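Long-range contacts in putative thioesterase (Novosphingobium aromaticivorans, PDB 3CJY), which probably hydrolyses acyl-CoA thioesters, as expected of a double hot dog thioesterase, and binds calcium: residues A33-G38 with S65-G70; L168-G173 with A182-F187; L209-A214 with L247-A252. All blocks are in the same frame, centred on the assembly; numbering follows the deposited sequence.

Contact 1: A33-G38 with S65-G70; sequences AYLFGG and SFTPLG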
ATOM      1  N   ALA A  33      -5.901 -24.661  -7.660  1.00 19.54           N
ATOM      2  CA  ALA A  33      -4.531 -24.601  -7.178  1.00 17.23           C
ATOM      3  C   ALA A  33      -3.804 -23.581  -8.027  1.00 16.38           C
ATOM      4  O   ALA A  33      -3.592 -23.788  -9.243  1.00 17.17           O
ATOM      5  CB  ALA A  33      -3.885 -25.922  -7.289  1.00 15.80           C
ATOM      6  N   TYR A  34      -3.390 -22.494  -7.392  0.70 16.18           N
ATOM      7  CA  TYR A  34      -2.667 -21.440  -8.092  0.70 15.81           C
ATOM      8  C   TYR A  34      -1.616 -20.879  -7.161  0.70 15.25           C
ATOM      9  O   TYR A  34      -1.673 -21.054  -5.935  0.70 14.85           O
ATOM     10  CB  TYR A  34      -3.619 -20.338  -8.599  0.70 17.19           C
ATOM     11  CG  TYR A  34      -4.587 -19.913  -7.532  0.70 17.08           C
ATOM     12  CD1 TYR A  34      -4.275 -18.896  -6.627  0.70 22.22           C
ATOM     13  CD2 TYR A  34      -5.804 -20.576  -7.387  0.70 19.81           C
ATOM     14  CE1 TYR A  34      -5.152 -18.554  -5.619  0.70 21.55           C
ATOM     15  CE2 TYR A  34      -6.677 -20.234  -6.392  0.70 20.84           C
ATOM     16  CZ  TYR A  34      -6.343 -19.237  -5.505  0.70 22.14           C
ATOM     17  OH  TYR A  34      -7.267 -18.919  -4.536  0.70 23.57           O
ATOM     18  N   LEU A  35      -0.658 -20.212  -7.770  1.00 15.25           N
ATOM     19  CA  LEU A  35       0.431 -19.567  -7.066  1.00 14.39           C
ATOM     20  C   LEU A  35      -0.121 -18.569  -6.057  1.00 14.28           C
ATOM     21  O   LEU A  35      -0.957 -17.699  -6.365  1.00 13.19           O
ATOM     22  CB  LEU A  35       1.377 -18.875  -8.063  1.00 15.61           C
ATOM     23  CG  LEU A  35       2.596 -18.152  -7.484  1.00 13.97           C
ATOM     24  CD1 LEU A  35       3.559 -19.086  -6.752  1.00 15.45           C
ATOM     25  CD2 LEU A  35       3.313 -17.409  -8.635  1.00 14.18           C
ATOM     26  N   PHE A  36       0.322 -18.795  -4.823  1.00 13.52           N
ATOM     27  CA  PHE A  36       0.027 -17.932  -3.683  1.00 14.21           C
ATOM     28  C   PHE A  36       0.466 -16.493  -3.981  1.00 14.85           C
ATOM     29  O   PHE A  36       1.580 -16.246  -4.410  1.00 14.40           O
ATOM     30  CB  PHE A  36       0.744 -18.520  -2.439  1.00 13.05           C
ATOM     31  CG  PHE A  36       0.561 -17.745  -1.172  1.00 14.16           C
ATOM     32  CD1 PHE A  36      -0.660 -17.235  -0.803  1.00 16.24           C
ATOM     33  CD2 PHE A  36       1.646 -17.603  -0.318  1.00 16.51           C
ATOM     34  CE1 PHE A  36      -0.808 -16.547   0.408  1.00 16.17           C
ATOM     35  CE2 PHE A  36       1.519 -16.905   0.880  1.00 16.06           C
ATOM     36  CZ  PHE A  36       0.281 -16.407   1.237  1.00 16.09           C
ATOM     37  N   GLY A  37      -0.445 -15.553  -3.737  1.00 15.34           N
ATOM     38  CA  GLY A  37      -0.169 -14.142  -3.997  1.00 15.75           C
ATOM     39  C   GLY A  37       1.080 -13.661  -3.289  1.00 14.87           C
ATOM     40  O   GLY A  37       1.903 -12.965  -3.884  1.00 14.35           O
ATOM     41  N   GLY A  38       1.202 -14.038  -2.009  1.00 14.50           N
ATOM     42  CA  GLY A  38       2.355 -13.661  -1.221  1.00 14.03           C
ATOM     43  C   GLY A  38       3.651 -14.179  -1.785  1.00 13.32           C
ATOM     44  O   GLY A  38       4.718 -13.548  -1.658  1.00 13.33           O
ATOM     45  N   SER A  65      -3.820 -11.648 -13.638  0.50 21.26           N
ATOM     46  CA  SER A  65      -4.365 -12.975 -13.935  0.50 21.68           C
ATOM     47  C   SER A  65      -3.746 -14.035 -13.036  0.50 22.08           C
ATOM     48  O   SER A  65      -2.723 -13.808 -12.392  0.50 22.20           O
ATOM     49  CB  SER A  65      -4.117 -13.336 -15.394  0.50 21.96           C
ATOM     50  OG  SER A  65      -4.669 -14.598 -15.709  0.50 22.97           O
ATOM     51  N   PHE A  66      -4.360 -15.211 -13.047  1.00 22.37           N
ATOM     52  CA  PHE A  66      -3.939 -16.336 -12.205  1.00 22.67           C
ATOM     53  C   PHE A  66      -2.811 -17.133 -12.819  1.00 20.93           C
ATOM     54  O   PHE A  66      -2.692 -17.252 -14.040  1.00 22.10           O
ATOM     55  CB  PHE A  66      -5.110 -17.313 -11.900  1.00 23.27           C
ATOM     56  CG  PHE A  66      -6.036 -16.851 -10.812  1.00 28.52           C
ATOM     57  CD1 PHE A  66      -5.710 -17.039  -9.473  1.00 32.53           C
ATOM     58  CD2 PHE A  66      -7.261 -16.271 -11.116  1.00 32.88           C
ATOM     59  CE1 PHE A  66      -6.568 -16.626  -8.443  1.00 33.81           C
ATOM     60  CE2 PHE A  66      -8.130 -15.844 -10.085  1.00 34.34           C
ATOM     61  CZ  PHE A  66      -7.778 -16.037  -8.746  1.00 35.00           C
ATOM     62  N   THR A  67      -1.972 -17.669 -11.933  1.00 20.02           N
ATOM     63  CA  THR A  67      -0.869 -18.549 -12.314  1.00 19.24           C
ATOM     64  C   THR A  67      -1.189 -19.965 -11.789  1.00 19.04           C
ATOM     65  O   THR A  67      -1.028 -20.257 -10.620  1.00 18.34           O
ATOM     66  CB  THR A  67       0.469 -18.079 -11.775  1.00 19.45           C
ATOM     67  OG1 THR A  67       0.655 -16.724 -12.177  1.00 19.10           O
ATOM     68  CG2 THR A  67       1.627 -18.947 -12.310  1.00 18.38           C
ATOM     69  N   PRO A  68      -1.692 -20.824 -12.665  1.00 18.30           N
ATOM     70  CA  PRO A  68      -2.030 -22.157 -12.238  1.00 18.01           C
ATOM     71  C   PRO A  68      -0.860 -22.957 -11.722  1.00 17.90           C
ATOM     72  O   PRO A  68       0.300 -22.769 -12.122  1.00 17.19           O
ATOM     73  CB  PRO A  68      -2.551 -22.813 -13.531  1.00 19.61           C
ATOM     74  CG  PRO A  68      -2.835 -21.677 -14.469  1.00 19.35           C
ATOM     75  CD  PRO A  68      -1.868 -20.628 -14.107  1.00 18.86           C
ATOM     76  N   LEU A  69      -1.163 -23.859 -10.802  1.00 16.57           N
ATOM     77  CA  LEU A  69      -0.165 -24.842 -10.374  1.00 16.17           C
ATOM     78  C   LEU A  69       0.470 -25.483 -11.598  1.00 15.62           C
ATOM     79  O   LEU A  69      -0.213 -25.869 -12.552  1.00 15.65           O
ATOM     80  CB  LEU A  69      -0.832 -25.952  -9.570  1.00 16.24           C
ATOM     81  CG  LEU A  69      -0.030 -27.148  -9.101  1.00 15.98           C
ATOM     82  CD1 LEU A  69       1.122 -26.785  -8.129  1.00 16.97           C
ATOM     83  CD2 LEU A  69      -1.021 -28.134  -8.439  1.00 18.15           C
ATOM     84  N   GLY A  70       1.784 -25.600 -11.553  1.00 17.03           N
ATOM     85  CA  GLY A  70       2.528 -26.229 -12.610  1.00 18.07           C
ATOM     86  C   GLY A  70       3.040 -25.309 -13.713  1.00 18.74           C
ATOM     87  O   GLY A  70       3.815 -25.744 -14.581  1.00 19.03           O
TER
HETATM   88  O   HOH W   1      -2.050 -16.926  -8.941  1.00 22.44           O
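A single beta bridge, Tyr34 with Pro68, joins the short strand 34-35, just ahead of helix 37-52, to the loop between strands 56-63 and 72-79 in the N-terminal hot dog domain. Two backbone bonds frame the bridge. Leu69 N donates to Ala33 O at 2.9 Å, coming from above the carbonyl plane, while Leu35 N meets Thr67 O at 2.9 Å, nearly in line with the C=O bond. A water links the backbones beside it, donating to Leu35 O and accepting from Thr67 N. On one flank the Phe66 ring turns an edge to a face of Tyr34 in a T-shaped stack, centroids 4.8 Å apart and planes at 66°, with Phe66 CE1 over the centre of the tyrosine ring. Tyr34 reaches this place with CG between its backbone N and carbonyl carbon (chi1 47°), which turns a face of the ring to Phe66. At the far end Ala33 CB touches Leu69 CD2 at 3.8 Å, and Leu69 also packs on Pro23 and Ala26. Phe66 O is held by Arg98 NH2. The loop is therefore fixed mainly through main-chain polar atoms, a grip largely independent of side-chain chemistry, with the aromatic pair and the Ala33-Leu69 contact adding apolar packing.

Contact 2: L168-G173 with A182-F187; sequences LRRKDG and AMFADF
Leu168 places its CG anti to its carbonyl carbon (chi1 -56°) and Phe184 does the same (chi1 -70°); these torsions send the leucine branch toward helix 178-185 and the ring toward strand 163-170, and the two lie alongside one another, pointing opposite ways. Leu168 CB sits over the centre of the Phe184 ring, 3.9 Å from its centroid, in a CH-pi contact nearly along the ring normal, while CD1 lies farther toward the root of the ring, 3.6 Å from Phe184 CD1. The same methyl carbon also lies over a face of Phe187, 3.9 Å from that centroid and 5° off its normal, and CD2 touches Phe187 CE2 at 3.7 Å. One leucine thus serves two aromatic faces. Farther along the strand Arg170 lays its CG against Phe184 CZ (3.9 Å). Its chain, bent at chi3, carries the guanidinium across the CE methyl of selenomethionine Met183, met by NH1 at 3.6 Å. Arg170 then grips Asp172 side-on: NH2 to OD2 at 2.8 Å lies in the guanidinium plane, and NE to OD1 is tilted from it. Without the Phe184 ring, as with an alanine here, Leu168 CB and Arg170 CG would probably lose the surface they rest on and a gap would open between strand and helix. Val151 and Cys222 pack on Leu168, and Ile149 on Phe184, completing an apolar layer from neighbouring strands. Such packing of a helix against the face of a curved antiparallel sheet is characteristic of the hot dog fold, here that of the C-terminal domain.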
ATOM      1  N   LEU A 168       2.561 -17.140  13.223  1.00 12.24           N
ATOM      2  CA  LEU A 168       2.949 -17.925  12.051  1.00 12.54           C
ATOM      3  C   LEU A 168       4.408 -18.315  12.104  1.00 12.71           C
ATOM      4  O   LEU A 168       5.246 -17.540  12.489  1.00 11.34           O
ATOM      5  CB  LEU A 168       2.741 -17.131  10.751  1.00 12.87           C
ATOM      6  CG  LEU A 168       1.337 -16.591  10.512  1.00 13.68           C
ATOM      7  CD1 LEU A 168       1.380 -15.700   9.234  1.00 14.97           C
ATOM      8  CD2 LEU A 168       0.293 -17.696  10.430  1.00 14.28           C
ATOM      9  N   ARG A 169       4.693 -19.548  11.725  1.00 14.22           N
ATOM     10  CA  ARG A 169       6.069 -20.005  11.707  1.00 14.51           C
ATOM     11  C   ARG A 169       6.264 -20.982  10.563  1.00 14.93           C
ATOM     12  O   ARG A 169       5.497 -21.973  10.442  1.00 15.64           O
ATOM     13  CB  ARG A 169       6.445 -20.677  13.023  1.00 15.16           C
ATOM     14  CG  ARG A 169       7.935 -21.064  13.006  1.00 18.30           C
ATOM     15  CD  ARG A 169       8.406 -21.631  14.309  1.00 21.75           C
ATOM     16  NE  ARG A 169       7.727 -22.849  14.743  1.00 23.92           N
ATOM     17  CZ  ARG A 169       7.974 -23.412  15.934  1.00 27.87           C
ATOM     18  NH1 ARG A 169       8.874 -22.866  16.740  1.00 29.98           N
ATOM     19  NH2 ARG A 169       7.332 -24.510  16.337  1.00 28.76           N
ATOM     20  N   ARG A 170       7.257 -20.699   9.734  1.00 14.94           N
ATOM     21  CA  ARG A 170       7.633 -21.630   8.647  1.00 15.14           C
ATOM     22  C   ARG A 170       8.210 -22.904   9.239  1.00 14.97           C
ATOM     23  O   ARG A 170       9.173 -22.881  10.049  1.00 14.88           O
ATOM     24  CB  ARG A 170       8.631 -21.021   7.670  1.00 16.08           C
ATOM     25  CG  ARG A 170       7.981 -20.030   6.732  1.00 18.15           C
ATOM     26  CD  ARG A 170       8.926 -19.321   5.913  1.00 21.58           C
ATOM     27  NE  ARG A 170       9.601 -20.225   5.028  1.00 20.57           N
ATOM     28  CZ  ARG A 170      10.163 -19.830   3.891  1.00 23.14           C
ATOM     29  NH1 ARG A 170      10.080 -18.558   3.515  1.00 23.97           N
ATOM     30  NH2 ARG A 170      10.765 -20.714   3.113  1.00 23.36           N
ATOM     31  N   LYS A 171       7.639 -24.027   8.829  1.00 14.97           N
ATOM     32  CA  LYS A 171       8.116 -25.318   9.309  1.00 15.59           C
ATOM     33  C   LYS A 171       9.528 -25.620   8.804  1.00 15.83           C
ATOM     34  O   LYS A 171      10.225 -26.442   9.381  1.00 16.49           O
ATOM     35  CB  LYS A 171       7.138 -26.443   8.928  1.00 15.76           C
ATOM     36  CG  LYS A 171       5.787 -26.368   9.729  1.00 15.61           C
ATOM     37  CD  LYS A 171       4.793 -27.460   9.311  1.00 17.01           C
ATOM     38  CE  LYS A 171       3.392 -27.181   9.805  1.00 19.93           C
ATOM     39  NZ  LYS A 171       2.481 -28.319   9.414  1.00 22.10           N
ATOM     40  N   ASP A 172       9.917 -24.977   7.716  1.00 16.40           N
ATOM     41  CA  ASP A 172      11.236 -25.206   7.129  1.00 17.73           C
ATOM     42  C   ASP A 172      12.360 -24.389   7.782  1.00 17.40           C
ATOM     43  O   ASP A 172      13.524 -24.460   7.373  1.00 19.43           O
ATOM     44  CB  ASP A 172      11.215 -25.018   5.612  1.00 18.34           C
ATOM     45  CG  ASP A 172      10.983 -23.600   5.196  1.00 21.77           C
ATOM     46  OD1 ASP A 172      10.936 -22.690   6.053  1.00 20.28           O
ATOM     47  OD2 ASP A 172      10.834 -23.405   3.975  1.00 23.01           O
ATOM     48  N   GLY A 173      11.999 -23.635   8.816  1.00 17.06           N
ATOM     49  CA  GLY A 173      12.958 -22.863   9.623  1.00 16.32           C
ATOM     50  C   GLY A 173      13.678 -21.714   8.935  1.00 15.78           C
ATOM     51  O   GLY A 173      14.706 -21.245   9.446  1.00 16.01           O
ATOM     52  N   ALA A 182       6.747 -11.160   2.902  1.00 14.17           N
ATOM     53  CA  ALA A 182       5.829 -10.970   1.805  1.00 14.71           C
ATOM     54  C   ALA A 182       4.766 -12.076   1.855  1.00 14.57           C
ATOM     55  O   ALA A 182       3.602 -11.844   1.622  1.00 13.97           O
ATOM     56  CB  ALA A 182       6.569 -10.990   0.448  1.00 13.11           C
HETATM   57  N   MSE A 183       5.191 -13.294   2.165  1.00 13.03           N
HETATM   58  CA  MSE A 183       4.263 -14.423   2.177  1.00 14.21           C
HETATM   59  C   MSE A 183       3.271 -14.261   3.350  1.00 13.34           C
HETATM   60  O   MSE A 183       2.070 -14.441   3.197  1.00 13.45           O
HETATM   61  CB  MSE A 183       5.043 -15.740   2.174  1.00 14.85           C
HETATM   62  CG  MSE A 183       5.450 -16.056   0.739  1.00 16.13           C
HETATM   63 SE   MSE A 183       6.532 -17.672   0.499  0.75 16.59          SE
HETATM   64  CE  MSE A 183       8.008 -16.978   1.061  1.00 13.77           C
ATOM     65  N   PHE A 184       3.784 -13.923   4.536  1.00 13.31           N
ATOM     66  CA  PHE A 184       2.932 -13.782   5.705  1.00 13.65           C
ATOM     67  C   PHE A 184       1.957 -12.604   5.615  1.00 13.87           C
ATOM     68  O   PHE A 184       0.853 -12.622   6.189  1.00 14.64           O
ATOM     69  CB  PHE A 184       3.774 -13.676   6.984  1.00 13.61           C
ATOM     70  CG  PHE A 184       4.479 -14.960   7.368  1.00 13.07           C
ATOM     71  CD1 PHE A 184       4.028 -16.197   6.906  1.00 13.59           C
ATOM     72  CD2 PHE A 184       5.485 -14.944   8.324  1.00 15.36           C
ATOM     73  CE1 PHE A 184       4.611 -17.398   7.388  1.00 15.98           C
ATOM     74  CE2 PHE A 184       6.098 -16.136   8.764  1.00 14.65           C
ATOM     75  CZ  PHE A 184       5.658 -17.351   8.258  1.00 16.33           C
ATOM     76  N   ALA A 185       2.380 -11.553   4.900  1.00 12.81           N
ATOM     77  CA  ALA A 185       1.546 -10.380   4.650  1.00 13.46           C
ATOM     78  C   ALA A 185       0.281 -10.773   3.868  1.00 15.34           C
ATOM     79  O   ALA A 185      -0.763 -10.172   4.015  1.00 17.23           O
ATOM     80  CB  ALA A 185       2.328  -9.261   3.845  1.00 13.56           C
ATOM     81  N   ASP A 186       0.403 -11.800   3.021  1.00 14.76           N
ATOM     82  CA  ASP A 186      -0.737 -12.251   2.201  1.00 14.03           C
ATOM     83  C   ASP A 186      -1.654 -13.267   2.891  1.00 14.06           C
ATOM     84  O   ASP A 186      -2.376 -14.031   2.235  1.00 13.66           O
ATOM     85  CB  ASP A 186      -0.267 -12.740   0.854  1.00 13.09           C
ATOM     86  CG  ASP A 186      -1.407 -12.826  -0.187  1.00 16.00           C
ATOM     87  OD1 ASP A 186      -2.252 -11.922  -0.235  1.00 15.69           O
ATOM     88  OD2 ASP A 186      -1.449 -13.816  -0.952  1.00 16.46           O
ATOM     89  N   PHE A 187      -1.674 -13.221   4.216  1.00 13.31           N
ATOM     90  CA  PHE A 187      -2.656 -13.948   4.997  1.00 13.63           C
ATOM     91  C   PHE A 187      -3.949 -13.106   5.224  1.00 14.07           C
ATOM     92  O   PHE A 187      -4.912 -13.549   5.830  1.00 14.61           O
ATOM     93  CB  PHE A 187      -2.067 -14.403   6.328  1.00 14.40           C
ATOM     94  CG  PHE A 187      -1.359 -15.728   6.266  1.00 13.89           C
ATOM     95  CD1 PHE A 187      -0.257 -15.907   5.440  1.00 15.52           C
ATOM     96  CD2 PHE A 187      -1.786 -16.784   7.077  1.00 15.02           C
ATOM     97  CE1 PHE A 187       0.391 -17.106   5.363  1.00 15.02           C
ATOM     98  CE2 PHE A 187      -1.119 -18.005   7.032  1.00 15.78           C
ATOM     99  CZ  PHE A 187      -0.019 -18.153   6.177  1.00 14.47           C
TER

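Contact 3: L209-A214 with L247-A252; sequences LRITGA and LLATGA
Leu248 O accepts two backbone bonds at once, from Thr212 N at 2.7 Å and from Gly213 N at 3.1 Å, where strand 203-211 runs out beside a classic beta bulge. In the bulge Leu248 and Ala249 both lie opposite Leu240 on strand 233-241. The Gly213 bond falls on a lone pair in the carbonyl plane, whereas Thr212 N is tilted from that plane. Beyond the bulge strands 209-211 and 247-252 pair regularly, their axes antiparallel at 165°. Arg210 and Thr250 form the hydrogen-bonded pair, with Arg210 N to Thr250 O at 2.8 Å and Thr250 N to Arg210 O at 2.9 Å; Leu209 with Gly251 and Ile211 with Ala249 are non-hydrogen-bonded pairs. Leu209, Ile211 and Ala249 share one face of the sheet, on which Leu209 CD1 approaches Ala249 CB at 4.2 Å and helix 178-185 covers Leu209 and Ile211. The other face carries Arg210 and Thr250, whose side chains cross at a slant. Thr250 OG1, set between its backbone N and carbonyl carbon (chi1 62°), comes to 3.7 Å from Arg210 CB. A water donates to Thr250 OG1 and receives a weak bond from Arg210 NE at the guanidinium edge. The second subunit lies against this polar face: its Asp206 forms a salt bridge with Arg210 NH2, and its Gln235 OE1 bonds to Thr250 OG1; just past the strand end, Thr212 OG1 bonds to Ser228 OG of the same subunit. The two faces differ sharply in chemistry, apolar toward the helix and polar toward the dimer partner; the buried arginine meets a carboxylate across the interface, which probably stabilises its charge in the dimer.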
ATOM      1  N   LEU A 209       3.825  -4.262   0.321  1.00 15.89           N
ATOM      2  CA  LEU A 209       4.726  -4.608   1.480  1.00 15.09           C
ATOM      3  C   LEU A 209       5.732  -3.475   1.735  1.00 14.57           C
ATOM      4  O   LEU A 209       6.350  -2.960   0.783  1.00 15.31           O
ATOM      5  CB  LEU A 209       5.487  -5.913   1.227  1.00 14.97           C
ATOM      6  CG  LEU A 209       6.181  -6.545   2.420  1.00 15.91           C
ATOM      7  CD1 LEU A 209       5.160  -7.129   3.402  1.00 14.95           C
ATOM      8  CD2 LEU A 209       7.224  -7.589   1.993  1.00 17.03           C
ATOM      9  N   ARG A 210       5.874  -3.103   3.008  1.00 14.75           N
ATOM     10  CA  ARG A 210       6.857  -2.100   3.415  1.00 15.87           C
ATOM     11  C   ARG A 210       7.724  -2.741   4.497  1.00 15.29           C
ATOM     12  O   ARG A 210       7.246  -3.040   5.585  1.00 15.06           O
ATOM     13  CB  ARG A 210       6.154  -0.836   3.941  1.00 16.49           C
ATOM     14  CG  ARG A 210       5.218  -0.286   2.937  1.00 17.45           C
ATOM     15  CD  ARG A 210       4.533   1.007   3.350  1.00 16.94           C
ATOM     16  NE  ARG A 210       3.487   1.251   2.393  1.00 20.13           N
ATOM     17  CZ  ARG A 210       3.713   1.715   1.172  1.00 17.91           C
ATOM     18  NH1 ARG A 210       4.949   2.097   0.841  1.00 19.44           N
ATOM     19  NH2 ARG A 210       2.699   1.858   0.314  1.00 22.40           N
ATOM     20  N   ILE A 211       9.010  -2.922   4.199  1.00 14.75           N
ATOM     21  CA  ILE A 211       9.884  -3.627   5.125  1.00 14.51           C
ATOM     22  C   ILE A 211      10.754  -2.673   5.908  1.00 15.12           C
ATOM     23  O   ILE A 211      11.420  -1.818   5.308  1.00 15.52           O
ATOM     24  CB  ILE A 211      10.811  -4.593   4.369  1.00 14.99           C
ATOM     25  CG1 ILE A 211       9.952  -5.610   3.600  1.00 13.65           C
ATOM     26  CG2 ILE A 211      11.815  -5.282   5.344  1.00 16.32           C
ATOM     27  CD1 ILE A 211      10.775  -6.515   2.686  1.00 19.47           C
ATOM     28  N   THR A 212      10.713  -2.774   7.231  1.00 14.59           N
ATOM     29  CA  THR A 212      11.627  -2.003   8.080  1.00 14.54           C
ATOM     30  C   THR A 212      12.862  -2.835   8.463  1.00 13.52           C
ATOM     31  O   THR A 212      13.982  -2.335   8.521  1.00 14.89           O
ATOM     32  CB  THR A 212      10.929  -1.444   9.345  1.00 15.99           C
ATOM     33  OG1 THR A 212       9.956  -0.481   8.937  1.00 17.68           O
ATOM     34  CG2 THR A 212      11.910  -0.750  10.301  1.00 16.76           C
ATOM     35  N   GLY A 213      12.662  -4.115   8.715  1.00 13.86           N
ATOM     36  CA  GLY A 213      13.770  -4.975   9.096  1.00 15.35           C
ATOM     37  C   GLY A 213      13.425  -6.433   9.051  1.00 14.34           C
ATOM     38  O   GLY A 213      12.277  -6.795   8.997  1.00 17.72           O
ATOM     39  N   ALA A 214      14.450  -7.254   9.016  1.00 15.06           N
ATOM     40  CA  ALA A 214      14.269  -8.690   8.925  1.00 15.24           C
ATOM     41  C   ALA A 214      14.599  -9.268  10.259  1.00 15.09           C
ATOM     42  O   ALA A 214      15.057  -8.575  11.183  1.00 16.79           O
ATOM     43  CB  ALA A 214      15.161  -9.289   7.871  1.00 15.24           C
ATOM     44  N   LEU A 247       8.797  -4.486  15.051  1.00 13.21           N
ATOM     45  CA  LEU A 247       8.051  -4.388  13.819  1.00 12.69           C
ATOM     46  C   LEU A 247       9.001  -4.636  12.631  1.00 13.42           C
ATOM     47  O   LEU A 247      10.030  -3.971  12.485  1.00 14.17           O
ATOM     48  CB  LEU A 247       7.360  -3.034  13.731  1.00 13.74           C
ATOM     49  CG  LEU A 247       6.411  -2.773  12.563  1.00 14.02           C
ATOM     50  CD1 LEU A 247       5.439  -1.612  12.926  1.00 15.41           C
ATOM     51  CD2 LEU A 247       7.090  -2.520  11.257  1.00 16.96           C
ATOM     52  N   LEU A 248       8.677  -5.663  11.867  1.00 13.28           N
ATOM     53  CA  LEU A 248       9.471  -6.070  10.699  1.00 13.02           C
ATOM     54  C   LEU A 248       8.962  -5.444   9.419  1.00 14.68           C
ATOM     55  O   LEU A 248       9.723  -4.934   8.555  1.00 12.85           O
ATOM     56  CB  LEU A 248       9.475  -7.610  10.618  1.00 14.60           C
ATOM     57  CG  LEU A 248       9.932  -8.346  11.857  1.00 13.00           C
ATOM     58  CD1 LEU A 248       9.862  -9.885  11.587  1.00 13.06           C
ATOM     59  CD2 LEU A 248      11.333  -7.895  12.321  1.00 13.48           C
ATOM     60  N   ALA A 249       7.645  -5.543   9.232  1.00 13.59           N
ATOM     61  CA  ALA A 249       7.037  -5.013   8.028  1.00 13.85           C
ATOM     62  C   ALA A 249       5.588  -4.707   8.204  1.00 13.78           C
ATOM     63  O   ALA A 249       4.973  -5.090   9.226  1.00 13.57           O
ATOM     64  CB  ALA A 249       7.206  -6.028   6.870  1.00 13.79           C
ATOM     65  N   THR A 250       5.041  -3.954   7.256  1.00 12.97           N
ATOM     66  CA  THR A 250       3.588  -3.800   7.140  1.00 13.87           C
ATOM     67  C   THR A 250       3.196  -4.107   5.711  1.00 14.69           C
ATOM     68  O   THR A 250       4.030  -4.143   4.819  1.00 14.42           O
ATOM     69  CB  THR A 250       3.068  -2.401   7.469  1.00 14.11           C
ATOM     70  OG1 THR A 250       3.622  -1.459   6.545  1.00 15.05           O
ATOM     71  CG2 THR A 250       3.462  -1.947   8.882  1.00 11.59           C
ATOM     72  N   GLY A 251       1.911  -4.349   5.517  1.00 13.61           N
ATOM     73  CA  GLY A 251       1.381  -4.681   4.209  1.00 13.60           C
ATOM     74  C   GLY A 251      -0.082  -4.329   4.136  1.00 13.22           C
ATOM     75  O   GLY A 251      -0.704  -3.962   5.113  1.00 12.89           O
ATOM     76  N   ALA A 252      -0.580  -4.406   2.941  1.00 13.18           N
ATOM     77  CA  ALA A 252      -1.984  -4.121   2.694  1.00 12.72           C
ATOM     78  C   ALA A 252      -2.382  -4.663   1.350  1.00 12.87           C
ATOM     79  O   ALA A 252      -1.554  -4.973   0.524  1.00 15.39           O
ATOM     80  CB  ALA A 252      -2.231  -2.632   2.740  1.00 11.56           C
TER
HETATM   81  O   HOH W   2       1.700  -0.300   4.809  1.00 16.10           O

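Overall arrangement
Contact 1 belongs to the N-terminal hot dog domain, contacts 2 and 3 to the C-terminal one. Contacts 1 and 2, with centres about 17 Å apart, meet where the domains join: Phe36 CZ lies 3.3 Å from Met183 O, and Asp186 OD2 accepts a weak bond from Gly38 N at the start of helix 37-52. Contacts 2 and 3, about 13 Å apart between centres, touch through helix 178-185, with Ala185 CB 3.6 Å from Leu209 CD1. Contacts 1 and 3 do not touch; their nearest atoms are about 7 Å apart. Segment 182-187 thus touches both of the other contacts. The calcium site at Asp14 and Thr51 is remote from all three.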